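Uncharacterized protein (Methanosarcina mazei, PDB 3R6A) is of unknown function but belongs to the glyoxalase/bleomycin resistance protein/dioxygenase superfamily. Local coordinates at residues B[36-40]-B[41-45]; B[46-49]-B[50-53]; B[72-76]-B[77-81]. All blocks are in the same frame, centred on the assembly; numbering follows the deposited sequence.

Contact 1 (B[36-40]-B[41-45]); sequences FEIPQ and TGVEL
A chi1 of -176° swings Leu45 CG away from its own backbone N and across to Phe36, whose ring is turned anti to its own carbonyl carbon (chi1 -59°). These two torsions bring one leucine methyl against the aromatic ring. Leu45 CD2 lies 3.8 Å from Phe36 CD2 and meets the ring obliquely. The same methyl also receives Ile38 from the loop, with Ile38 CG2 3.9 Å from Leu45 CD2. The Ile38 and Leu45 side chains cross at about a right angle. The CG1-CD1 branch of Ile38 runs instead to the backbone of Val43. It carries Ile38 CD1 to 3.4 Å from Val43 O. The approach to the valine side chain is looser, with Ile38 CD1 4.3 Å from Val43 CG1. Ile38 thus spans the inside of the loop, one branch on Val43 and the other on Leu45.

The backbone closes the open end. Phe36 N gives a weak but fairly straight hydrogen bond to Leu45 O at 3.3 Å, with 167° at the hydrogen. A water provides a second link. It donates to Phe36 O at 2.7 Å and accepts from Leu45 N at 2.8 Å. The tip is turned by Gln40, Thr41 and Gly42, and Gly42 has a positive phi. Outside the loop, Arg35 forms a salt bridge with Glu44, and Phe64 packs on Gln40 and Val43.

This is the loop that joins strand 34-35 to strand 44-48, at the surface of the chain. Ile38, Val43 and Leu45 supply apolar packing inside it. At the base, the direct bond is weak, and the water meets the polar backbone atoms beside it. The chemistry implies a loop held by side-chain packing and a bridging water as well as by direct pairing.

Contact 2 (B[46-49]-B[50-53]); sequences AQIS and TILL
Ala46 pairs with Leu53 through two backbone hydrogen bonds. Ala46 N donates to Leu53 O at 2.9 Å, and Ala46 O accepts from Leu53 N at 2.7 Å. Gln47 and Leu52 form the following non-hydrogen-bonded pair. Here Gln47 CB lies 3.9 Å from Leu52 CD2, and the two side chains cross at a slant. The Gln47 chain is extended, with chi1 -176°, and runs along the strand to the turn. There Gln47 NE2 donates to Ser49 O at 3.0 Å, with the acceptor in the amide plane, and this bond ties the amide to the turn. Ile48 pairs with Ile51 through two more backbone bonds. Ile48 CG2 is 4.1 Å from Ile51 CB, and the two side chains lie side by side. Ser49 and Thr50 fill the corners of a type II' beta turn. Ser49 takes the positive phi (57°) of its first corner.

This is a tight antiparallel beta hairpin. Ser49, Thr50 and Ile51 at its turn pack on Ile8 of the second subunit. Leu52 bonds through its backbone to Ser10 and Leu12 of strand 5-14, and Gln47 to Met34 on the other flank. Leu53 packs against helix 17-27, on Leu17, Leu21 and Tyr24.

Contact 3 (B[72-76]-B[77-81]); sequences LVDSL and DKFKT
Val73 ends strand 69-73, and the backbone then bends through Asp74 and Ser75 into helix 76-84, which brings Phe79 back against Val73. Val73 CG1 stands over one face of the Phe79 ring, offset toward the rim. Val73 CG1 lies 3.9 Å from the Phe79 ring centroid, 26° off the normal, a CH-pi contact. Val73 CB is also close, 3.5 Å from Phe79 CE2. With chi1 -83°, Phe79 CG lies beside its own backbone N and the ring reaches back toward the start of the helix. The ring edge meets Ser75 O, which lies in the ring plane at 3.2 Å from Phe79 CD2. Asp74 OD1 is also near that edge, and its carboxylate is almost perpendicular to the ring. That oxygen accepts from Lys4 N and, weakly, from Ser75 N.

Ser75 is the N-cap. Its OG takes a weak capping bond from Lys78 N, with Ser75 OG and Lys78 N 3.4 Å apart. The Lys78 chain folds at chi2 and chi3, so its CE comes back beside Ser75 OG. The first turn of the helix follows. Phe79 N reaches Ser75 O in a weak bond of 3.5 Å, whereas Lys80 N bonds more closely to Leu76 O at 2.8 Å. Further on, Asp77 O accepts from both Thr81 N and Thr81 OG1, which approach from opposite faces of its plane.

Asp77 forms a salt bridge with Arg101 of strand 100-106, Lys80 forms one with Glu84 within the helix, and Leu27 of the second subunit packs on Phe79. This strand-to-helix junction lies against the sheet, where Ile5 of strand 5-14 touches Val73 and Phe79, Tyr115 of strand 112-118 touches Val73 and Leu76, and Met103 of strand 100-106 packs on Leu76 and Phe79.

Overall arrangement
Contacts 1 and 2 share strand 44-48 and touch: Phe36 CE2 lies 3.6 Å from Gln47 CB. Contact 3 lies on the other side of the chain's centre, about 23 Å from contact 1 and 21 Å from contact 2 (centre to centre). It reaches the same mixed sheet through strand 69-73. Contact 2 is buried and relies on regular backbone pairing. Contact 1 is at the surface, where a water and a weak bond close a loop with apolar packing inside it. Contact 3 is partly buried and combines aromatic packing with a helix cap. Contacts 2 and 3 also meet the second subunit, but contact 1 does not.

Contact 1 (B[36-40]-B[41-45])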
loop_
_atom_site.group_PDB
_atom_site.type_symbol
_atom_site.label_atom_id
_atom_site.label_comp_id
_atom_site.label_asym_id
_atom_site.label_seq_id
_atom_site.Cartn_x
_atom_site.Cartn_y
_atom_site.Cartn_z
ATOM N N PHE B 36 -6.963 -2.790 16.106
ATOM C CA PHE B 36 -7.284 -4.205 16.034
ATOM C C PHE B 36 -6.564 -5.045 17.066
ATOM O O PHE B 36 -5.461 -4.721 17.488
ATOM C CB PHE B 36 -6.939 -4.746 14.645
ATOM C CG PHE B 36 -7.671 -4.062 13.530
ATOM C CD1 PHE B 36 -9.034 -4.258 13.352
ATOM C CD2 PHE B 36 -6.997 -3.214 12.659
ATOM C CE1 PHE B 36 -9.719 -3.619 12.320
ATOM C CE2 PHE B 36 -7.674 -2.570 11.624
ATOM C CZ PHE B 36 -9.036 -2.774 11.456
ATOM N N GLU B 37 -7.218 -6.128 17.464
ATOM C CA GLU B 37 -6.652 -7.067 18.411
ATOM C C GLU B 37 -5.824 -8.007 17.534
ATOM O O GLU B 37 -6.345 -8.584 16.582
ATOM C CB GLU B 37 -7.769 -7.852 19.102
ATOM C CG GLU B 37 -7.283 -8.757 20.225
ATOM C CD GLU B 37 -8.371 -9.664 20.760
ATOM O OE1 GLU B 37 -9.566 -9.375 20.533
ATOM O OE2 GLU B 37 -8.033 -10.664 21.426
ATOM N N ILE B 38 -4.538 -8.141 17.832
ATOM C CA ILE B 38 -3.688 -9.021 17.038
ATOM C C ILE B 38 -2.850 -9.943 17.918
ATOM O O ILE B 38 -2.643 -9.672 19.101
ATOM C CB ILE B 38 -2.741 -8.224 16.117
ATOM C CG1 ILE B 38 -1.842 -7.309 16.951
ATOM C CG2 ILE B 38 -3.554 -7.422 15.111
ATOM C CD1 ILE B 38 -0.735 -6.642 16.150
ATOM N N PRO B 39 -2.355 -11.049 17.343
ATOM C CA PRO B 39 -1.538 -12.018 18.080
ATOM C C PRO B 39 -0.093 -11.599 18.360
ATOM O O PRO B 39 0.448 -11.922 19.419
ATOM C CB PRO B 39 -1.620 -13.264 17.202
ATOM C CG PRO B 39 -1.662 -12.683 15.827
ATOM C CD PRO B 39 -2.650 -11.539 15.984
ATOM N N GLN B 40 0.533 -10.888 17.425
ATOM C CA GLN B 40 1.923 -10.462 17.609
ATOM C C GLN B 40 2.116 -9.527 18.798
ATOM O O GLN B 40 1.331 -8.604 19.016
ATOM C CB GLN B 40 2.458 -9.760 16.356
ATOM C CG GLN B 40 2.508 -10.602 15.093
ATOM C CD GLN B 40 1.139 -10.819 14.483
ATOM O OE1 GLN B 40 0.226 -10.020 14.683
ATOM N NE2 GLN B 40 0.994 -11.896 13.719
ATOM N N THR B 41 3.180 -9.764 19.556
ATOM C CA THR B 41 3.499 -8.935 20.710
ATOM C C THR B 41 4.508 -7.864 20.286
ATOM O O THR B 41 5.289 -8.071 19.356
ATOM C CB THR B 41 4.104 -9.786 21.851
ATOM O OG1 THR B 41 4.428 -8.943 22.963
ATOM C CG2 THR B 41 5.364 -10.502 21.374
ATOM N N GLY B 42 4.479 -6.716 20.952
ATOM C CA GLY B 42 5.410 -5.654 20.614
ATOM C C GLY B 42 5.085 -4.933 19.319
ATOM O O GLY B 42 5.907 -4.188 18.785
ATOM N N VAL B 43 3.882 -5.159 18.805
ATOM C CA VAL B 43 3.442 -4.514 17.575
ATOM C C VAL B 43 1.995 -4.082 17.758
ATOM O O VAL B 43 1.184 -4.836 18.293
ATOM C CB VAL B 43 3.540 -5.473 16.365
ATOM C CG1 VAL B 43 2.989 -4.804 15.123
ATOM C CG2 VAL B 43 4.990 -5.873 16.136
ATOM N N GLU B 44 1.690 -2.858 17.336
ATOM C CA GLU B 44 0.338 -2.319 17.439
ATOM C C GLU B 44 -0.160 -2.044 16.023
ATOM O O GLU B 44 0.592 -1.541 15.185
ATOM C CB GLU B 44 0.326 -1.010 18.233
ATOM C CG GLU B 44 0.815 -1.097 19.683
ATOM C CD GLU B 44 -0.009 -2.033 20.549
ATOM O OE1 GLU B 44 -1.237 -2.134 20.337
ATOM O OE2 GLU B 44 0.573 -2.660 21.463
ATOM N N LEU B 45 -1.423 -2.360 15.770
ATOM C CA LEU B 45 -2.010 -2.164 14.450
ATOM C C LEU B 45 -3.195 -1.203 14.462
ATOM O O LEU B 45 -4.108 -1.346 15.271
ATOM C CB LEU B 45 -2.476 -3.510 13.893
ATOM C CG LEU B 45 -3.038 -3.509 12.471
ATOM C CD1 LEU B 45 -1.915 -3.191 11.493
ATOM C CD2 LEU B 45 -3.652 -4.861 12.149
HETATM O O HOH W 1 -2.923 -3.742 17.720
#

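Contact 2 (B[46-49]-B[50-53])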
loop_
_atom_site.group_PDB
_atom_site.type_symbol
_atom_site.label_atom_id
_atom_site.label_comp_id
_atom_site.label_asym_id
_atom_site.label_seq_id
_atom_site.Cartn_x
_atom_site.Cartn_y
_atom_site.Cartn_z
ATOM N N ALA B 46 -3.174 -0.232 13.556
ATOM C CA ALA B 46 -4.270 0.726 13.439
ATOM C C ALA B 46 -4.613 0.908 11.966
ATOM O O ALA B 46 -3.769 0.697 11.094
ATOM C CB ALA B 46 -3.868 2.069 14.039
ATOM N N GLN B 47 -5.857 1.275 11.680
ATOM C CA GLN B 47 -6.240 1.527 10.296
ATOM C C GLN B 47 -6.919 2.877 10.206
ATOM O O GLN B 47 -7.827 3.174 10.983
ATOM C CB GLN B 47 -7.200 0.463 9.756
ATOM C CG GLN B 47 -7.518 0.677 8.262
ATOM C CD GLN B 47 -8.525 -0.315 7.707
ATOM O OE1 GLN B 47 -8.582 -1.461 8.139
ATOM N NE2 GLN B 47 -9.314 0.125 6.728
ATOM N N ILE B 48 -6.461 3.703 9.274
ATOM C CA ILE B 48 -7.060 5.012 9.050
ATOM C C ILE B 48 -7.235 5.084 7.536
ATOM O O ILE B 48 -6.270 4.901 6.788
ATOM C CB ILE B 48 -6.154 6.140 9.586
ATOM C CG1 ILE B 48 -6.814 7.495 9.324
ATOM C CG2 ILE B 48 -4.773 6.045 8.972
ATOM C CD1 ILE B 48 -6.246 8.613 10.164
ATOM N N SER B 49 -8.465 5.328 7.085
ATOM C CA SER B 49 -8.758 5.320 5.651
ATOM C C SER B 49 -8.305 3.919 5.200
ATOM O O SER B 49 -8.608 2.939 5.887
ATOM C CB SER B 49 -7.973 6.410 4.915
ATOM O OG SER B 49 -8.326 6.439 3.540
ATOM N N THR B 50 -7.589 3.818 4.079
ATOM C CA THR B 50 -7.106 2.516 3.596
ATOM C C THR B 50 -5.634 2.286 3.923
ATOM O O THR B 50 -4.938 1.528 3.246
ATOM C CB THR B 50 -7.317 2.339 2.066
ATOM O OG1 THR B 50 -6.637 3.372 1.346
ATOM C CG2 THR B 50 -8.799 2.393 1.739
ATOM N N ILE B 51 -5.170 2.946 4.975
ATOM C CA ILE B 51 -3.792 2.802 5.414
ATOM C C ILE B 51 -3.733 1.980 6.695
ATOM O O ILE B 51 -4.492 2.222 7.624
ATOM C CB ILE B 51 -3.156 4.167 5.716
ATOM C CG1 ILE B 51 -3.032 4.980 4.428
ATOM C CG2 ILE B 51 -1.783 3.975 6.350
ATOM C CD1 ILE B 51 -2.492 6.362 4.647
ATOM N N LEU B 52 -2.829 1.007 6.732
ATOM C CA LEU B 52 -2.638 0.191 7.919
ATOM C C LEU B 52 -1.352 0.692 8.545
ATOM O O LEU B 52 -0.291 0.631 7.918
ATOM C CB LEU B 52 -2.473 -1.295 7.566
ATOM C CG LEU B 52 -3.708 -2.127 7.222
ATOM C CD1 LEU B 52 -3.277 -3.547 6.857
ATOM C CD2 LEU B 52 -4.654 -2.159 8.416
ATOM N N LEU B 53 -1.449 1.217 9.764
ATOM C CA LEU B 53 -0.284 1.707 10.486
ATOM C C LEU B 53 0.184 0.610 11.437
ATOM O O LEU B 53 -0.567 0.174 12.314
ATOM C CB LEU B 53 -0.631 2.965 11.289
ATOM C CG LEU B 53 -0.874 4.260 10.523
ATOM C CD1 LEU B 53 -1.331 5.345 11.499
ATOM C CD2 LEU B 53 0.409 4.692 9.810
#

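Contact 3 (B[72-76]-B[77-81])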
loop_
_atom_site.group_PDB
_atom_site.type_symbol
_atom_site.label_atom_id
_atom_site.label_comp_id
_atom_site.label_asym_id
_atom_site.label_seq_id
_atom_site.Cartn_x
_atom_site.Cartn_y
_atom_site.Cartn_z
ATOM N N LEU B 72 -7.948 -7.143 1.872
ATOM C CA LEU B 72 -9.093 -7.576 2.669
ATOM C C LEU B 72 -10.004 -8.250 1.644
ATOM O O LEU B 72 -10.368 -7.639 0.635
ATOM C CB LEU B 72 -9.790 -6.365 3.303
ATOM C CG LEU B 72 -11.069 -6.592 4.112
ATOM C CD1 LEU B 72 -10.830 -7.587 5.245
ATOM C CD2 LEU B 72 -11.531 -5.253 4.670
ATOM N N VAL B 73 -10.352 -9.511 1.887
ATOM C CA VAL B 73 -11.177 -10.262 0.948
ATOM C C VAL B 73 -12.419 -10.876 1.580
ATOM O O VAL B 73 -12.521 -10.986 2.800
ATOM C CB VAL B 73 -10.350 -11.396 0.281
ATOM C CG1 VAL B 73 -9.108 -10.813 -0.374
ATOM C CG2 VAL B 73 -9.942 -12.434 1.321
ATOM N N ASP B 74 -13.357 -11.288 0.734
ATOM C CA ASP B 74 -14.593 -11.893 1.211
ATOM C C ASP B 74 -14.373 -13.340 1.651
ATOM O O ASP B 74 -14.951 -13.789 2.642
ATOM C CB ASP B 74 -15.657 -11.833 0.110
ATOM C CG ASP B 74 -15.334 -12.733 -1.068
ATOM O OD1 ASP B 74 -14.138 -12.897 -1.391
ATOM O OD2 ASP B 74 -16.281 -13.270 -1.682
ATOM N N SER B 75 -13.526 -14.062 0.925
ATOM C CA SER B 75 -13.261 -15.460 1.242
ATOM C C SER B 75 -11.817 -15.895 1.001
ATOM O O SER B 75 -11.365 -15.949 -0.141
ATOM C CB SER B 75 -14.197 -16.350 0.420
ATOM O OG SER B 75 -13.827 -17.716 0.513
ATOM N N LEU B 76 -11.098 -16.222 2.072
ATOM C CA LEU B 76 -9.709 -16.665 1.937
ATOM C C LEU B 76 -9.602 -17.931 1.102
ATOM O O LEU B 76 -8.731 -18.048 0.245
ATOM C CB LEU B 76 -9.073 -16.972 3.294
ATOM C CG LEU B 76 -8.487 -15.902 4.210
ATOM C CD1 LEU B 76 -7.641 -16.611 5.272
ATOM C CD2 LEU B 76 -7.634 -14.918 3.429
ATOM N N ASP B 77 -10.486 -18.885 1.373
ATOM C CA ASP B 77 -10.465 -20.160 0.670
ATOM C C ASP B 77 -10.535 -20.040 -0.846
ATOM O O ASP B 77 -9.806 -20.732 -1.556
ATOM C CB ASP B 77 -11.594 -21.049 1.189
ATOM C CG ASP B 77 -11.544 -21.217 2.692
ATOM O OD1 ASP B 77 -10.460 -21.556 3.212
ATOM O OD2 ASP B 77 -12.584 -21.008 3.353
ATOM N N LYS B 78 -11.405 -19.169 -1.346
ATOM C CA LYS B 78 -11.534 -18.981 -2.786
ATOM C C LYS B 78 -10.227 -18.460 -3.378
ATOM O O LYS B 78 -9.779 -18.919 -4.433
ATOM C CB LYS B 78 -12.671 -18.002 -3.092
ATOM C CG LYS B 78 -13.875 -18.645 -3.779
ATOM C CD LYS B 78 -14.472 -19.770 -2.951
ATOM C CE LYS B 78 -15.149 -19.253 -1.689
ATOM N NZ LYS B 78 -15.748 -20.361 -0.887
ATOM N N PHE B 79 -9.614 -17.501 -2.692
ATOM C CA PHE B 79 -8.351 -16.926 -3.150
ATOM C C PHE B 79 -7.206 -17.923 -3.033
ATOM O O PHE B 79 -6.332 -17.974 -3.892
ATOM C CB PHE B 79 -8.025 -15.656 -2.354
ATOM C CG PHE B 79 -8.721 -14.430 -2.869
ATOM C CD1 PHE B 79 -8.196 -13.722 -3.946
ATOM C CD2 PHE B 79 -9.924 -14.008 -2.312
ATOM C CE1 PHE B 79 -8.859 -12.612 -4.467
ATOM C CE2 PHE B 79 -10.598 -12.896 -2.824
ATOM C CZ PHE B 79 -10.065 -12.198 -3.904
ATOM N N LYS B 80 -7.216 -18.720 -1.971
ATOM C CA LYS B 80 -6.169 -19.712 -1.769
ATOM C C LYS B 80 -6.119 -20.652 -2.968
ATOM O O LYS B 80 -5.047 -20.934 -3.502
ATOM C CB LYS B 80 -6.435 -20.507 -0.487
ATOM C CG LYS B 80 -5.356 -21.518 -0.135
ATOM C CD LYS B 80 -5.630 -22.136 1.232
ATOM C CE LYS B 80 -4.569 -23.160 1.609
ATOM N NZ LYS B 80 -4.579 -24.335 0.698
ATOM N N THR B 81 -7.287 -21.123 -3.389
ATOM C CA THR B 81 -7.386 -22.029 -4.524
ATOM C C THR B 81 -6.847 -21.367 -5.789
ATOM O O THR B 81 -5.989 -21.919 -6.470
ATOM C CB THR B 81 -8.846 -22.458 -4.759
ATOM O OG1 THR B 81 -9.346 -23.098 -3.578
ATOM C CG2 THR B 81 -8.940 -23.431 -5.939
#